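PDB 3H92: uncharacterized ATP-binding protein MJECL15 from Methanocaldococcus jannaschii, which is of unknown function but probably binds ATP, the crystallised part being a small domain of the helix-turn-helix family. Local coordinates for residues E19-V24 with E35-L40; L42-Y47 with N86-M91. One frame throughout, in Å; residues are numbered along the deposited sequence.

How the contacts relate
From the N terminus the chain runs up helix 8-27, turns, and returns along helix 33-45; contact 1 closes this first, short loop by packing 19-24 against 35-40. Helix 33-45 then runs on, weakly bonded and kinked, into contact 2, where its last turn and the residues just after it, 42-47, meet helix 82-91. That second loop is far longer, taking in strand 49-50, helix 56-64 and the hairpin 68-71/76-79. The two closures follow one another without nesting or crossing, their centres about 13 Å apart. Helix 33-45 serves both, and the contacts also touch directly, L40 O against I88 CG2 and L21 CD1 against the selenomethionine M91 CE, so helix 82-91 touches both helices of contact 1.

Contact 1: E19-V24 with E35-L40; sequences ELLEKV and EVLEAL
V36 meets both L21 and V24 through its two methyl groups, and this apolar packing carries the contact between helix 19-24 and helix 35-40. V36 CG1, anti to the backbone N (chi1 170°), lies 4.0 Å from L21 CD2, while V36 CG2 comes within 3.9 Å of V24 CG1. A single branched side chain is thus shared between residues about one helical turn apart on the facing helix. L21 starts off to the flank of the interface, yet its far end swings in, and L21 CD2 also approaches L37 CD2 at 4.4 Å. V24 and V36, by contrast, both point their CB atoms into the interface, and their CA atoms are 8.1 Å apart.

Backbone hydrogen bonds stay within each helix, such as V24 N to L20 O (3.0 Å) and L40 N to V36 O (3.0 Å). The segments run roughly antiparallel, at 145°, with axes 11.3 Å apart at closest approach; helices 8-27 and 33-45 thus form a helical hairpin whose arms are far enough apart here to meet through side chains only. Helix 56-64 packs against this interface: its F61 lies on L20 and V24, and its L62 on L40, while I67, just before strand 68-71, also covers L20.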
loop_
_atom_site.group_PDB
_atom_site.type_symbol
_atom_site.label_atom_id
_atom_site.label_comp_id
_atom_site.label_asym_id
_atom_site.label_seq_id
_atom_site.Cartn_x
_atom_site.Cartn_y
_atom_site.Cartn_z
ATOM N N GLU A 19 4.702 4.265 9.553
ATOM C CA GLU A 19 4.045 3.770 10.742
ATOM C C GLU A 19 3.344 2.450 10.486
ATOM O O GLU A 19 3.449 1.503 11.289
ATOM C CB GLU A 19 3.049 4.784 11.336
ATOM C CG GLU A 19 2.648 4.347 12.783
ATOM C CD GLU A 19 1.780 5.322 13.574
ATOM O OE1 GLU A 19 1.430 4.937 14.726
ATOM O OE2 GLU A 19 1.454 6.436 13.068
ATOM N N LEU A 20 2.637 2.383 9.365
ATOM C CA LEU A 20 1.915 1.188 8.963
ATOM C C LEU A 20 2.910 0.049 8.798
ATOM O O LEU A 20 2.673 -1.068 9.247
ATOM C CB LEU A 20 1.213 1.411 7.610
ATOM C CG LEU A 20 -0.084 0.645 7.285
ATOM C CD1 LEU A 20 -0.078 0.142 5.863
ATOM C CD2 LEU A 20 -0.334 -0.484 8.273
ATOM N N LEU A 21 4.021 0.335 8.141
ATOM C CA LEU A 21 5.006 -0.710 7.931
ATOM C C LEU A 21 5.602 -1.253 9.262
ATOM O O LEU A 21 5.828 -2.492 9.384
ATOM C CB LEU A 21 6.102 -0.244 6.968
ATOM C CG LEU A 21 5.739 -0.250 5.465
ATOM C CD1 LEU A 21 6.869 0.317 4.653
ATOM C CD2 LEU A 21 5.398 -1.637 4.995
ATOM N N GLU A 22 5.823 -0.358 10.251
ATOM C CA GLU A 22 6.286 -0.775 11.605
ATOM C C GLU A 22 5.240 -1.696 12.265
ATOM O O GLU A 22 5.574 -2.773 12.775
ATOM C CB GLU A 22 6.610 0.409 12.544
ATOM C CG GLU A 22 6.684 -0.042 14.044
ATOM C CD GLU A 22 6.593 1.084 15.122
ATOM O OE1 GLU A 22 5.764 0.933 16.084
ATOM O OE2 GLU A 22 7.367 2.074 15.018
ATOM N N LYS A 23 3.980 -1.269 12.208
ATOM C CA LYS A 23 2.891 -2.046 12.768
ATOM C C LYS A 23 2.873 -3.451 12.164
ATOM O O LYS A 23 2.702 -4.446 12.869
ATOM C CB LYS A 23 1.556 -1.295 12.541
ATOM C CG LYS A 23 1.227 -0.207 13.599
ATOM C CD LYS A 23 1.287 -0.809 15.060
ATOM C CE LYS A 23 0.445 -0.048 16.163
ATOM N NZ LYS A 23 -0.108 -0.939 17.257
ATOM N N VAL A 24 3.084 -3.514 10.858
ATOM C CA VAL A 24 2.986 -4.766 10.140
ATOM C C VAL A 24 4.143 -5.702 10.482
ATOM O O VAL A 24 3.940 -6.937 10.600
ATOM C CB VAL A 24 2.877 -4.533 8.611
ATOM C CG1 VAL A 24 3.016 -5.827 7.865
ATOM C CG2 VAL A 24 1.543 -3.891 8.291
ATOM N N GLU A 35 5.558 -9.695 2.407
ATOM C CA GLU A 35 4.479 -9.796 1.408
ATOM C C GLU A 35 3.777 -8.475 1.209
ATOM O O GLU A 35 3.321 -8.187 0.111
ATOM C CB GLU A 35 3.378 -10.724 1.889
ATOM C CG GLU A 35 3.623 -12.199 1.800
ATOM C CD GLU A 35 2.394 -12.978 2.337
ATOM O OE1 GLU A 35 2.132 -12.930 3.591
ATOM O OE2 GLU A 35 1.689 -13.634 1.505
ATOM N N VAL A 36 3.623 -7.716 2.294
ATOM C CA VAL A 36 3.208 -6.329 2.178
ATOM C C VAL A 36 4.207 -5.551 1.342
ATOM O O VAL A 36 3.767 -4.874 0.423
ATOM C CB VAL A 36 2.937 -5.666 3.555
ATOM C CG1 VAL A 36 2.736 -4.155 3.418
ATOM C CG2 VAL A 36 1.723 -6.318 4.193
ATOM N N LEU A 37 5.522 -5.689 1.586
ATOM C CA LEU A 37 6.528 -4.961 0.755
ATOM C C LEU A 37 6.376 -5.333 -0.675
ATOM O O LEU A 37 6.411 -4.462 -1.546
ATOM C CB LEU A 37 8.004 -5.214 1.090
ATOM C CG LEU A 37 8.768 -4.493 2.199
ATOM C CD1 LEU A 37 10.288 -4.882 2.136
ATOM C CD2 LEU A 37 8.544 -2.960 2.220
ATOM N N GLU A 38 6.278 -6.634 -0.933
ATOM C CA GLU A 38 6.262 -7.109 -2.316
ATOM C C GLU A 38 5.006 -6.609 -3.019
ATOM O O GLU A 38 5.100 -6.087 -4.134
ATOM C CB GLU A 38 6.451 -8.624 -2.438
ATOM C CG GLU A 38 7.946 -9.072 -2.346
ATOM C CD GLU A 38 8.947 -8.111 -3.105
ATOM O OE1 GLU A 38 8.804 -7.961 -4.349
ATOM O OE2 GLU A 38 9.844 -7.476 -2.446
ATOM N N ALA A 39 3.872 -6.651 -2.321
ATOM C CA ALA A 39 2.646 -6.008 -2.806
ATOM C C ALA A 39 2.890 -4.557 -3.213
ATOM O O ALA A 39 2.694 -4.210 -4.343
ATOM C CB ALA A 39 1.552 -6.094 -1.781
ATOM N N LEU A 40 3.328 -3.718 -2.292
ATOM C CA LEU A 40 3.408 -2.286 -2.554
ATOM C C LEU A 40 4.400 -1.956 -3.636
ATOM O O LEU A 40 4.250 -0.972 -4.375
ATOM C CB LEU A 40 3.769 -1.534 -1.256
ATOM C CG LEU A 40 2.610 -1.523 -0.224
ATOM C CD1 LEU A 40 2.985 -0.846 1.061
ATOM C CD2 LEU A 40 1.422 -0.821 -0.792
#

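Contact 2: L42-Y47 with N86-M91; sequences LFKDNY and NAIKRM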
loop_
_atom_site.group_PDB
_atom_site.type_symbol
_atom_site.label_atom_id
_atom_site.label_comp_id
_atom_site.label_asym_id
_atom_site.label_seq_id
_atom_site.Cartn_x
_atom_site.Cartn_y
_atom_site.Cartn_z
ATOM N N LEU A 42 4.856 -3.424 -6.311
ATOM C CA LEU A 42 4.229 -3.551 -7.642
ATOM C C LEU A 42 3.821 -2.199 -8.206
ATOM O O LEU A 42 3.692 -2.013 -9.416
ATOM C CB LEU A 42 2.984 -4.425 -7.574
ATOM C CG LEU A 42 3.226 -5.890 -7.293
ATOM C CD1 LEU A 42 1.876 -6.640 -7.365
ATOM C CD2 LEU A 42 4.301 -6.497 -8.269
ATOM N N PHE A 43 3.545 -1.292 -7.297
ATOM C CA PHE A 43 2.975 -0.014 -7.656
ATOM C C PHE A 43 4.032 0.963 -8.071
ATOM O O PHE A 43 3.700 2.030 -8.547
ATOM C CB PHE A 43 2.143 0.550 -6.500
ATOM C CG PHE A 43 0.860 -0.155 -6.322
ATOM C CD1 PHE A 43 -0.206 0.134 -7.122
ATOM C CD2 PHE A 43 0.724 -1.136 -5.389
ATOM C CE1 PHE A 43 -1.381 -0.533 -6.972
ATOM C CE2 PHE A 43 -0.450 -1.821 -5.278
ATOM C CZ PHE A 43 -1.503 -1.500 -6.077
ATOM N N LYS A 44 5.296 0.617 -7.932
ATOM C CA LYS A 44 6.347 1.531 -8.403
ATOM C C LYS A 44 6.423 1.463 -9.903
ATOM O O LYS A 44 6.919 2.382 -10.555
ATOM C CB LYS A 44 7.716 1.144 -7.849
ATOM C CG LYS A 44 7.893 1.225 -6.360
ATOM C CD LYS A 44 9.244 0.635 -5.949
ATOM C CE LYS A 44 10.429 1.331 -6.646
ATOM N NZ LYS A 44 11.704 1.256 -5.855
ATOM N N ASP A 45 5.998 0.339 -10.465
ATOM C CA ASP A 45 6.107 0.151 -11.878
ATOM C C ASP A 45 4.811 0.442 -12.537
ATOM O O ASP A 45 4.789 0.791 -13.684
ATOM C CB ASP A 45 6.462 -1.292 -12.202
ATOM C CG ASP A 45 7.885 -1.650 -11.837
ATOM O OD1 ASP A 45 8.819 -0.852 -12.127
ATOM O OD2 ASP A 45 8.051 -2.762 -11.284
ATOM N N ASN A 46 3.731 0.220 -11.831
ATOM C CA ASN A 46 2.410 0.392 -12.403
ATOM C C ASN A 46 1.476 0.983 -11.407
ATOM O O ASN A 46 1.135 0.303 -10.446
ATOM C CB ASN A 46 1.834 -0.965 -12.764
ATOM C CG ASN A 46 2.469 -1.546 -13.969
ATOM O OD1 ASN A 46 2.227 -1.088 -15.073
ATOM N ND2 ASN A 46 3.299 -2.557 -13.776
ATOM N N TYR A 47 0.969 2.173 -11.706
ATOM C CA TYR A 47 0.089 2.938 -10.801
ATOM C C TYR A 47 -1.212 2.279 -10.464
ATOM O O TYR A 47 -1.696 2.395 -9.362
ATOM C CB TYR A 47 -0.222 4.255 -11.468
ATOM C CG TYR A 47 -1.178 5.141 -10.737
ATOM C CD1 TYR A 47 -0.799 5.797 -9.613
ATOM C CD2 TYR A 47 -2.440 5.366 -11.225
ATOM C CE1 TYR A 47 -1.634 6.682 -8.977
ATOM C CE2 TYR A 47 -3.317 6.239 -10.569
ATOM C CZ TYR A 47 -2.879 6.884 -9.445
ATOM O OH TYR A 47 -3.704 7.728 -8.798
ATOM N N ASN A 86 3.681 8.548 -4.147
ATOM C CA ASN A 86 5.026 9.031 -4.083
ATOM C C ASN A 86 5.787 8.543 -2.873
ATOM O O ASN A 86 6.993 8.460 -2.945
ATOM C CB ASN A 86 5.037 10.523 -4.158
ATOM C CG ASN A 86 4.602 11.041 -5.533
ATOM O OD1 ASN A 86 3.660 11.843 -5.629
ATOM N ND2 ASN A 86 5.283 10.584 -6.613
ATOM N N ALA A 87 5.101 8.235 -1.767
ATOM C CA ALA A 87 5.745 7.701 -0.567
ATOM C C ALA A 87 6.224 6.277 -0.850
ATOM O O ALA A 87 7.305 5.929 -0.486
ATOM C CB ALA A 87 4.809 7.721 0.583
ATOM N N ILE A 88 5.440 5.481 -1.564
ATOM C CA ILE A 88 5.870 4.166 -2.074
ATOM C C ILE A 88 7.131 4.218 -2.934
ATOM O O ILE A 88 8.126 3.486 -2.758
ATOM C CB ILE A 88 4.757 3.539 -2.906
ATOM C CG1 ILE A 88 3.573 3.123 -2.015
ATOM C CG2 ILE A 88 5.260 2.283 -3.694
ATOM C CD1 ILE A 88 2.237 2.906 -2.822
ATOM N N LYS A 89 7.104 5.071 -3.912
ATOM C CA LYS A 89 8.223 5.160 -4.788
ATOM C C LYS A 89 9.456 5.489 -4.005
ATOM O O LYS A 89 10.500 4.866 -4.172
ATOM C CB LYS A 89 7.926 6.193 -5.868
ATOM C CG LYS A 89 6.812 5.678 -6.809
ATOM C CD LYS A 89 6.785 6.434 -8.161
ATOM C CE LYS A 89 6.131 7.809 -8.023
ATOM N NZ LYS A 89 6.162 8.572 -9.328
ATOM N N ARG A 90 9.335 6.458 -3.121
ATOM C CA ARG A 90 10.456 6.898 -2.338
ATOM C C ARG A 90 10.923 5.894 -1.286
ATOM O O ARG A 90 12.134 5.851 -0.981
ATOM C CB ARG A 90 10.057 8.172 -1.625
ATOM C CG ARG A 90 11.153 8.942 -0.913
ATOM C CD ARG A 90 10.706 10.420 -0.675
ATOM N NE ARG A 90 9.229 10.546 -0.745
ATOM C CZ ARG A 90 8.500 11.184 -1.698
ATOM N NH1 ARG A 90 9.062 11.874 -2.737
ATOM N NH2 ARG A 90 7.163 11.139 -1.579
HETATM N N MSE A 91 9.997 5.119 -0.703
HETATM C CA MSE A 91 10.379 4.235 0.398
HETATM C C MSE A 91 10.679 2.775 0.023
HETATM O O MSE A 91 11.421 2.073 0.723
HETATM C CB MSE A 91 9.294 4.254 1.412
HETATM C CG MSE A 91 9.367 5.531 2.194
HETATM SE SE MSE A 91 7.873 5.506 3.392
HETATM C CE MSE A 91 8.573 4.136 4.643
HETATM O O HOH W 1 11.996 4.063 -6.209
#
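K89 O receives a 2.7 Å hydrogen bond from a water that in turn accepts one from K44 NZ at 2.8 Å, so the water bridges the ends of two helices. With its three-stranded antiparallel sheet and 68-71/76-79 hairpin, this helix-turn-helix family domain is consistent with a winged-helix-like fold. The ammonium and carbonyl are themselves 4.2 Å apart, from K44 NZ to K89 O. Because K89 lies near the C-terminal end of helix 82-91, that helix end would probably favour the positive charge of K44.

The rest of the contact is apolar. The aliphatic part of K44 crosses I88, K44 CG resting 3.9 Å from I88 CG2, and a bend at chi3 (57°) helps bring NZ to the bridging water. I88 also offers CD1 to F43 CB at 4.4 Å, but the F43 ring turns away toward L49, L77 and P79 and so links the helix to the sheet. The K44 and K89 CA atoms come within 5.5 Å, a close approach of the two backbones.

W85, one turn before K89, adds to the join: its NE1 hydrogen-bonds to F43 O, and its ring makes a cation-pi contact with K89 and an edge-to-face one with Y47. Y47 O, finally, lies in the plane of the F43 ring, at its edge.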